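Local coordinates for protein putative ketosteroid isomerase (Parabacteroides distasonis ATCC 8503, PDB 3KE7) that is of unproven function but, as a SnoaL-like member of the NTF2 clan and putative ketosteroid isomerase, probably binds a small molecule in its pocket, at residues B[81-84]-B[89-92]; B[93-98]-B[104-109]. All coordinates share one frame; numbering follows the deposited sequence.

How the interactions relate
Interactions 1 and 2 follow one another along strand 88-99 and illustrate how one curved sheet can serve helix, partner subunit and pocket. Interaction 1 closes before interaction 2 opens, and strand 88-99 is common to both: its first part pairs with strand 74-85, its later part with strand 102-114. The contacts lie about 16 Å apart, centre to centre, yet they touch where Thr92 CG2 packs at 3.9 Å from Thr109 OG1. Three consecutive antiparallel strands of one mixed sheet are thereby joined. Both contacts also meet the second subunit, while interaction 2 supplies Leu95, Ser97 and Trp106 to the bicine pocket; the same sheet thus serves dimer and ligand site.

Interaction 1. Residues B[81-84]-B[89-92]; sequences VVQV and AVLT
Val82 and Leu91 form the close apolar part of this strand pairing, on the face they share with Val84 and Ala89. Val82 divides its two methyls between two partners: CG1 lies 3.9 Å from Ala89 CB, while CG2 meets Leu91 CD1 at 3.7 Å. The division follows from the first torsion of Val82, which sets CG1 anti to the backbone N (chi1 -178°) and CG2 beside it. Helix 15-28 packs on this face, with Pro16 and Ile20 against Val82 and Glu23 against Leu91. Toward Val84 the contact thins out: that side chain is exposed and its CG2 stays 4.7 Å from Ala89 CB, although Ile15 of the helix touches it.

The face bearing Val81, Gln83, Val90 and Thr92 is more polar. Gln83 leans across to the neighbouring strand, its OE1 3.6 Å from Val90 CG1, and a water lies over the pairing, between the side chains of Gln83 and Thr92. This water donates to Gln83 OE1 at 2.8 Å and to Val90 O at 2.9 Å, though other acceptors compete for its protons, and it is hydrogen-bonded to Thr92 OG1. The other end of the amide, NE2, is held by Ile123 O of the second subunit, so both polar atoms have partners, OE1 a shared water.

Along the backbone, Val81 and Thr92 exchange two N-H...O bonds, as do Gln83 and Val90, where Val90 N reaches Gln83 O at 2.8 Å. Between these pairs, Val82 CA directs its hydrogen at Val90 O. Alternating hydrogen-bonded and non-hydrogen-bonded pairs, with strands running at 164°, make this a regular part of the antiparallel β-hairpin formed by strands 74-85 and 88-99, in the curved sheet of the NTF2-like α+β fold, one face against a helix and the other toward the dimer partner.

Interaction 2. Residues B[93-98]-B[104-109]; sequences FNLDSY and IKWNCT. With BCN (bicine), chain F.
Asp96 and Lys105 supply the ionic part of this pairing, side by side on the face that also carries Asn94 and Asn107. Lys105 bends at its third and fourth torsions (72° and 67°), curling NZ back into a salt bridge with Asp96 OD1, met on its syn side at 2.8 Å.

Among the side-chain hydrogen bonds, Asn94 ND2 acts twice. It donates to Asn107 OD1 at 2.8 Å, the two amide planes being turned 75° apart, and to Trp106 O at 3.0 Å. That carbonyl also receives Leu95 N, the two donors arriving from opposite faces of its plane. Paired backbone bonds run from Phe93 with Cys108 through Leu95 with Trp106 to Ser97 with Ile104.

Aromatic contacts occupy the other face. Cys108 CB stands over the Phe93 ring, 3.7 Å from its centroid, while SG lies obliquely near the rim, 3.5 Å from CZ. The Trp106 indole is sandwiched: bicine C5 sits 3.5 Å above one face, Ile104 CG2 lies against the opposite one, and Ser97 CB and Leu95 O meet its edge.

A water links the sheet to the ligand. It accepts from Trp106 NE1 at 2.9 Å and is hydrogen-bonded to Ser97 OG and bicine O6, bridging protein and ligand. Replacing Trp106 with an alanine is likely to cost bicine the flat surface against its C5 and C6 and leave the water without its indole donor.

On the polar face, Asn94 OD1 accepts a hydrogen bond from Lys53 N of the second subunit. Within the sheet, strands 88-99 and 102-114 lie between strand 74-85 and strand 120-129. Trp127 from the latter meets Trp106 edge-to-face and packs on Leu95 and Cys108, whereas Met77 and Phe75 of strand 74-85 touch Phe93 and Leu95 respectively.

Interaction 1. Residues B[81-84]-B[89-92]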
ATOM      1  N   VAL B  81      -2.233   2.088  12.015  1.00  5.87           N
ATOM      2  CA  VAL B  81      -2.423   3.462  11.697  1.00  7.23           C
ATOM      3  C   VAL B  81      -3.425   3.552  10.557  1.00  6.74           C
ATOM      4  O   VAL B  81      -3.339   2.779   9.574  1.00  6.80           O
ATOM      5  CB  VAL B  81      -1.095   4.095  11.255  1.00  7.89           C
ATOM      6  CG1 VAL B  81      -1.304   5.508  10.670  1.00  9.19           C
ATOM      7  CG2 VAL B  81      -0.059   4.122  12.427  1.00  8.82           C
ATOM      8  N   VAL B  82      -4.366   4.492  10.676  1.00  7.96           N
ATOM      9  CA  VAL B  82      -5.301   4.738   9.610  1.00  7.94           C
ATOM     10  C   VAL B  82      -5.193   6.200   9.197  1.00  8.40           C
ATOM     11  O   VAL B  82      -5.465   7.139  10.009  1.00 10.71           O
ATOM     12  CB  VAL B  82      -6.721   4.422  10.015  1.00  7.69           C
ATOM     13  CG1 VAL B  82      -7.680   4.659   8.799  1.00  7.36           C
ATOM     14  CG2 VAL B  82      -6.814   2.946  10.528  1.00  8.55           C
ATOM     15  N   GLN B  83      -4.845   6.415   7.947  1.00  8.61           N
ATOM     16  CA  GLN B  83      -4.805   7.724   7.336  1.00  7.73           C
ATOM     17  C   GLN B  83      -6.096   7.920   6.533  1.00  7.19           C
ATOM     18  O   GLN B  83      -6.397   7.116   5.616  1.00  8.89           O
ATOM     19  CB  GLN B  83      -3.598   7.817   6.408  1.00  7.94           C
ATOM     20  CG  GLN B  83      -2.259   7.685   7.062  1.00  7.39           C
ATOM     21  CD  GLN B  83      -1.172   7.307   6.050  1.00  7.98           C
ATOM     22  OE1 GLN B  83      -1.195   6.231   5.464  1.00  8.93           O
ATOM     23  NE2 GLN B  83      -0.215   8.200   5.858  1.00  7.02           N
ATOM     24  N   VAL B  84      -6.855   8.966   6.866  1.00  6.81           N
ATOM     25  CA  VAL B  84      -8.141   9.183   6.254  1.00  6.81           C
ATOM     26  C   VAL B  84      -8.085  10.381   5.323  1.00  7.66           C
ATOM     27  O   VAL B  84      -7.575  11.481   5.718  1.00 10.08           O
ATOM     28  CB  VAL B  84      -9.215   9.368   7.328  1.00 10.33           C
ATOM     29  CG1 VAL B  84     -10.628   9.529   6.708  1.00 10.24           C
ATOM     30  CG2 VAL B  84      -9.265   8.126   8.274  1.00 10.26           C
ATOM     31  N   ALA B  89      -9.454   5.328   3.246  1.00  5.81           N
ATOM     32  CA  ALA B  89      -8.751   5.088   4.500  1.00  6.62           C
ATOM     33  C   ALA B  89      -7.605   4.160   4.191  1.00  6.95           C
ATOM     34  O   ALA B  89      -7.819   3.070   3.643  1.00  7.78           O
ATOM     35  CB  ALA B  89      -9.651   4.415   5.479  1.00  6.74           C
ATOM     36  N   VAL B  90      -6.395   4.583   4.529  1.00  5.56           N
ATOM     37  CA  VAL B  90      -5.195   3.747   4.359  1.00  4.61           C
ATOM     38  C   VAL B  90      -4.850   3.155   5.711  1.00  6.86           C
ATOM     39  O   VAL B  90      -4.529   3.909   6.639  1.00  6.64           O
ATOM     40  CB  VAL B  90      -3.982   4.560   3.832  1.00  5.71           C
ATOM     41  CG1 VAL B  90      -2.758   3.626   3.559  1.00  7.48           C
ATOM     42  CG2 VAL B  90      -4.364   5.282   2.534  1.00  8.06           C
ATOM     43  N   LEU B  91      -4.969   1.834   5.836  1.00  5.86           N
ATOM     44  CA  LEU B  91      -4.633   1.105   7.069  1.00  5.42           C
ATOM     45  C   LEU B  91      -3.290   0.435   6.912  1.00  6.71           C
ATOM     46  O   LEU B  91      -3.069  -0.354   5.986  1.00  6.73           O
ATOM     47  CB  LEU B  91      -5.713   0.071   7.376  1.00  5.40           C
ATOM     48  CG  LEU B  91      -5.362  -0.940   8.460  1.00  5.79           C
ATOM     49  CD1 LEU B  91      -5.170  -0.268   9.847  1.00  6.99           C
ATOM     50  CD2 LEU B  91      -6.436  -2.049   8.503  1.00  7.08           C
ATOM     51  N   THR B  92      -2.381   0.756   7.793  1.00  6.29           N
ATOM     52  CA  THR B  92      -1.059   0.119   7.795  1.00  5.91           C
ATOM     53  C   THR B  92      -0.818  -0.501   9.168  1.00  5.91           C
ATOM     54  O   THR B  92      -1.191   0.064  10.216  1.00  6.75           O
ATOM     55  CB  THR B  92       0.084   1.094   7.447  1.00  6.42           C
ATOM     56  OG1 THR B  92      -0.008   2.233   8.291  1.00  6.37           O
ATOM     57  CG2 THR B  92      -0.038   1.559   5.980  1.00  6.66           C
TER
HETATM   58  O   HOH W   1      -1.733   4.134   7.211  1.00  7.16           O

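Interaction 2. Residues B[93-98]-B[104-109]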
ATOM      1  N   PHE B  93      -0.185  -1.670   9.192  1.00  6.39           N
ATOM      2  CA  PHE B  93       0.099  -2.333  10.435  1.00  5.64           C
ATOM      3  C   PHE B  93       1.144  -3.432  10.215  1.00  6.23           C
ATOM      4  O   PHE B  93       1.424  -3.832   9.063  1.00  5.62           O
ATOM      5  CB  PHE B  93      -1.184  -2.927  11.065  1.00  6.65           C
ATOM      6  CG  PHE B  93      -1.934  -3.943  10.207  1.00  6.35           C
ATOM      7  CD1 PHE B  93      -2.862  -3.516   9.277  1.00  5.33           C
ATOM      8  CD2 PHE B  93      -1.763  -5.317  10.394  1.00  6.21           C
ATOM      9  CE1 PHE B  93      -3.561  -4.434   8.491  1.00  6.33           C
ATOM     10  CE2 PHE B  93      -2.473  -6.241   9.638  1.00  7.22           C
ATOM     11  CZ  PHE B  93      -3.360  -5.772   8.659  1.00  7.92           C
ATOM     12  N   ASN B  94       1.656  -3.926  11.338  1.00  5.92           N
ATOM     13  CA  ASN B  94       2.400  -5.143  11.370  1.00  5.97           C
ATOM     14  C   ASN B  94       1.528  -6.184  12.051  1.00  5.84           C
ATOM     15  O   ASN B  94       0.637  -5.816  12.848  1.00  7.10           O
ATOM     16  CB  ASN B  94       3.749  -4.927  12.066  1.00  5.00           C
ATOM     17  CG  ASN B  94       4.707  -4.194  11.179  1.00  6.20           C
ATOM     18  OD1 ASN B  94       4.827  -2.974  11.243  1.00  7.41           O
ATOM     19  ND2 ASN B  94       5.280  -4.931  10.221  1.00  5.37           N
ATOM     20  N   LEU B  95       1.754  -7.439  11.741  1.00  6.56           N
ATOM     21  CA  LEU B  95       0.941  -8.500  12.302  1.00  7.57           C
ATOM     22  C   LEU B  95       1.786  -9.684  12.659  1.00  6.31           C
ATOM     23  O   LEU B  95       2.474 -10.211  11.814  1.00  8.56           O
ATOM     24  CB  LEU B  95      -0.108  -8.954  11.288  1.00  8.20           C
ATOM     25  CG  LEU B  95      -1.226  -9.922  11.804  1.00  8.86           C
ATOM     26  CD1 LEU B  95      -2.201  -9.141  12.617  1.00 11.83           C
ATOM     27  CD2 LEU B  95      -1.950 -10.579  10.625  1.00  9.41           C
ATOM     28  N   ASP B  96       1.752 -10.103  13.926  1.00  7.11           N
ATOM     29  CA  ASP B  96       2.376 -11.384  14.318  1.00  9.38           C
ATOM     30  C   ASP B  96       1.255 -12.497  14.285  1.00  8.39           C
ATOM     31  O   ASP B  96       0.320 -12.394  15.008  1.00 13.97           O
ATOM     32  CB  ASP B  96       2.993 -11.281  15.711  1.00  9.35           C
ATOM     33  CG  ASP B  96       4.261 -10.433  15.763  1.00  9.23           C
ATOM     34  OD1 ASP B  96       4.830 -10.052  14.717  1.00 10.29           O
ATOM     35  OD2 ASP B  96       4.668 -10.128  16.902  1.00 12.17           O
ATOM     36  N   SER B  97       1.374 -13.445  13.360  1.00 10.98           N
ATOM     37  CA  SER B  97       0.414 -14.537  13.132  1.00 15.55           C
ATOM     38  C   SER B  97       0.993 -15.815  13.711  1.00 15.87           C
ATOM     39  O   SER B  97       1.983 -16.335  13.180  1.00 15.52           O
ATOM     40  CB  SER B  97       0.194 -14.718  11.618  1.00 16.25           C
ATOM     41  OG  SER B  97      -0.808 -15.684  11.303  1.00 17.37           O
ATOM     42  N   TYR B  98       0.321 -16.356  14.715  1.00 21.75           N
ATOM     43  CA  TYR B  98       0.769 -17.583  15.400  1.00 24.02           C
ATOM     44  C   TYR B  98       0.149 -18.844  14.786  1.00 30.04           C
ATOM     45  O   TYR B  98      -1.019 -19.142  15.021  1.00 30.48           O
ATOM     46  CB  TYR B  98       0.433 -17.468  16.869  1.00 22.27           C
ATOM     47  CG  TYR B  98       1.271 -16.425  17.574  1.00 24.60           C
ATOM     48  CD1 TYR B  98       0.925 -15.065  17.543  1.00 21.43           C
ATOM     49  CD2 TYR B  98       2.432 -16.790  18.251  1.00 20.65           C
ATOM     50  CE1 TYR B  98       1.699 -14.117  18.169  1.00 19.95           C
ATOM     51  CE2 TYR B  98       3.217 -15.843  18.877  1.00 20.45           C
ATOM     52  CZ  TYR B  98       2.856 -14.512  18.833  1.00 25.03           C
ATOM     53  OH  TYR B  98       3.646 -13.584  19.456  1.00 25.86           O
ATOM     54  N   ILE B 104       4.397 -16.114  12.052  1.00 15.59           N
ATOM     55  CA  ILE B 104       4.771 -15.387  10.867  1.00 13.17           C
ATOM     56  C   ILE B 104       4.579 -13.898  11.169  1.00  8.95           C
ATOM     57  O   ILE B 104       3.537 -13.481  11.666  1.00  8.18           O
ATOM     58  CB  ILE B 104       3.959 -15.763   9.604  1.00 15.79           C
ATOM     59  CG1 ILE B 104       4.046 -17.252   9.304  1.00 26.36           C
ATOM     60  CG2 ILE B 104       4.502 -14.950   8.374  1.00 20.77           C
ATOM     61  CD1 ILE B 104       3.219 -17.667   8.069  1.00 26.48           C
ATOM     62  N   LYS B 105       5.631 -13.126  10.924  1.00 10.43           N
ATOM     63  CA  LYS B 105       5.584 -11.665  11.098  1.00  9.48           C
ATOM     64  C   LYS B 105       5.348 -11.002   9.734  1.00  6.71           C
ATOM     65  O   LYS B 105       6.107 -11.223   8.794  1.00  6.59           O
ATOM     66  CB  LYS B 105       6.890 -11.152  11.749  1.00  7.85           C
ATOM     67  CG  LYS B 105       7.213 -11.729  13.141  1.00 10.61           C
ATOM     68  CD  LYS B 105       8.537 -11.189  13.641  1.00 10.51           C
ATOM     69  CE  LYS B 105       8.399  -9.705  14.020  1.00 13.40           C
ATOM     70  NZ  LYS B 105       7.509  -9.502  15.203  1.00 16.39           N
ATOM     71  N   TRP B 106       4.313 -10.164   9.683  1.00  5.30           N
ATOM     72  CA  TRP B 106       3.861  -9.532   8.464  1.00  5.38           C
ATOM     73  C   TRP B 106       3.860  -8.004   8.546  1.00  5.34           C
ATOM     74  O   TRP B 106       3.687  -7.430   9.592  1.00  6.04           O
ATOM     75  CB  TRP B 106       2.401  -9.923   8.184  1.00  5.43           C
ATOM     76  CG  TRP B 106       2.107 -11.367   7.951  1.00  6.49           C
ATOM     77  CD1 TRP B 106       1.709 -12.283   8.894  1.00 10.08           C
ATOM     78  CD2 TRP B 106       2.123 -12.061   6.700  1.00  5.59           C
ATOM     79  NE1 TRP B 106       1.482 -13.504   8.306  1.00 11.33           N
ATOM     80  CE2 TRP B 106       1.712 -13.393   6.956  1.00  8.52           C
ATOM     81  CE3 TRP B 106       2.399 -11.684   5.381  1.00  6.74           C
ATOM     82  CZ2 TRP B 106       1.609 -14.353   5.945  1.00  8.44           C
ATOM     83  CZ3 TRP B 106       2.297 -12.649   4.382  1.00 10.36           C
ATOM     84  CH2 TRP B 106       1.900 -13.961   4.674  1.00 10.68           C
ATOM     85  N   ASN B 107       4.063  -7.415   7.371  1.00  5.67           N
ATOM     86  CA  ASN B 107       3.775  -6.016   7.044  1.00  7.11           C
ATOM     87  C   ASN B 107       2.459  -6.031   6.231  1.00  5.09           C
ATOM     88  O   ASN B 107       2.247  -6.920   5.394  1.00  6.81           O
ATOM     89  CB  ASN B 107       4.841  -5.471   6.105  1.00  5.63           C
ATOM     90  CG  ASN B 107       6.230  -5.532   6.664  1.00  5.08           C
ATOM     91  OD1 ASN B 107       6.507  -5.004   7.751  1.00  6.41           O
ATOM     92  ND2 ASN B 107       7.154  -6.118   5.887  1.00  6.95           N
ATOM     93  N   CYS B 108       1.618  -5.034   6.436  1.00  4.81           N
ATOM     94  CA  CYS B 108       0.397  -4.914   5.665  1.00  5.79           C
ATOM     95  C   CYS B 108      -0.026  -3.480   5.391  1.00  4.28           C
ATOM     96  O   CYS B 108      -0.077  -2.651   6.324  1.00  5.44           O
ATOM     97  CB  CYS B 108      -0.750  -5.643   6.358  1.00  6.13           C
ATOM     98  SG  CYS B 108      -2.280  -5.739   5.352  1.00  8.42           S
ATOM     99  N   THR B 109      -0.370  -3.225   4.131  1.00  6.13           N
ATOM    100  CA  THR B 109      -1.063  -2.029   3.734  1.00  5.10           C
ATOM    101  C   THR B 109      -2.404  -2.423   3.118  1.00  4.80           C
ATOM    102  O   THR B 109      -2.431  -3.165   2.114  1.00  6.41           O
ATOM    103  CB  THR B 109      -0.293  -1.239   2.706  1.00  6.62           C
ATOM    104  OG1 THR B 109       1.007  -0.954   3.206  1.00  6.90           O
ATOM    105  CG2 THR B 109      -1.036   0.079   2.327  1.00  5.69           C
TER
HETATM  106  N1  BCN F   1      -2.738 -13.704   5.376  1.00 23.68           N
HETATM  107  C1  BCN F   1      -2.311 -14.259   4.085  1.00 22.62           C
HETATM  108  C2  BCN F   1      -1.707 -15.662   4.277  1.00 22.68           C
HETATM  109  O21 BCN F   1      -1.108 -16.221   3.334  1.00 24.37           O
HETATM  110  O22 BCN F   1      -1.832 -16.215   5.392  1.00 23.83           O
HETATM  111  C3  BCN F   1      -3.943 -12.871   5.219  1.00 18.15           C
HETATM  112  C4  BCN F   1      -5.198 -13.743   5.179  1.00 25.01           C
HETATM  113  O4  BCN F   1      -5.104 -14.626   6.308  1.00 25.17           O
HETATM  114  C5  BCN F   1      -1.646 -12.898   5.896  1.00 23.73           C
HETATM  115  C6  BCN F   1      -1.796 -12.728   7.386  1.00 22.21           C
HETATM  116  O6  BCN F   1      -2.057 -14.013   8.013  1.00 24.17           O
HETATM  117  O   HOH W   2      -0.146 -15.828   8.802  1.00 17.27           O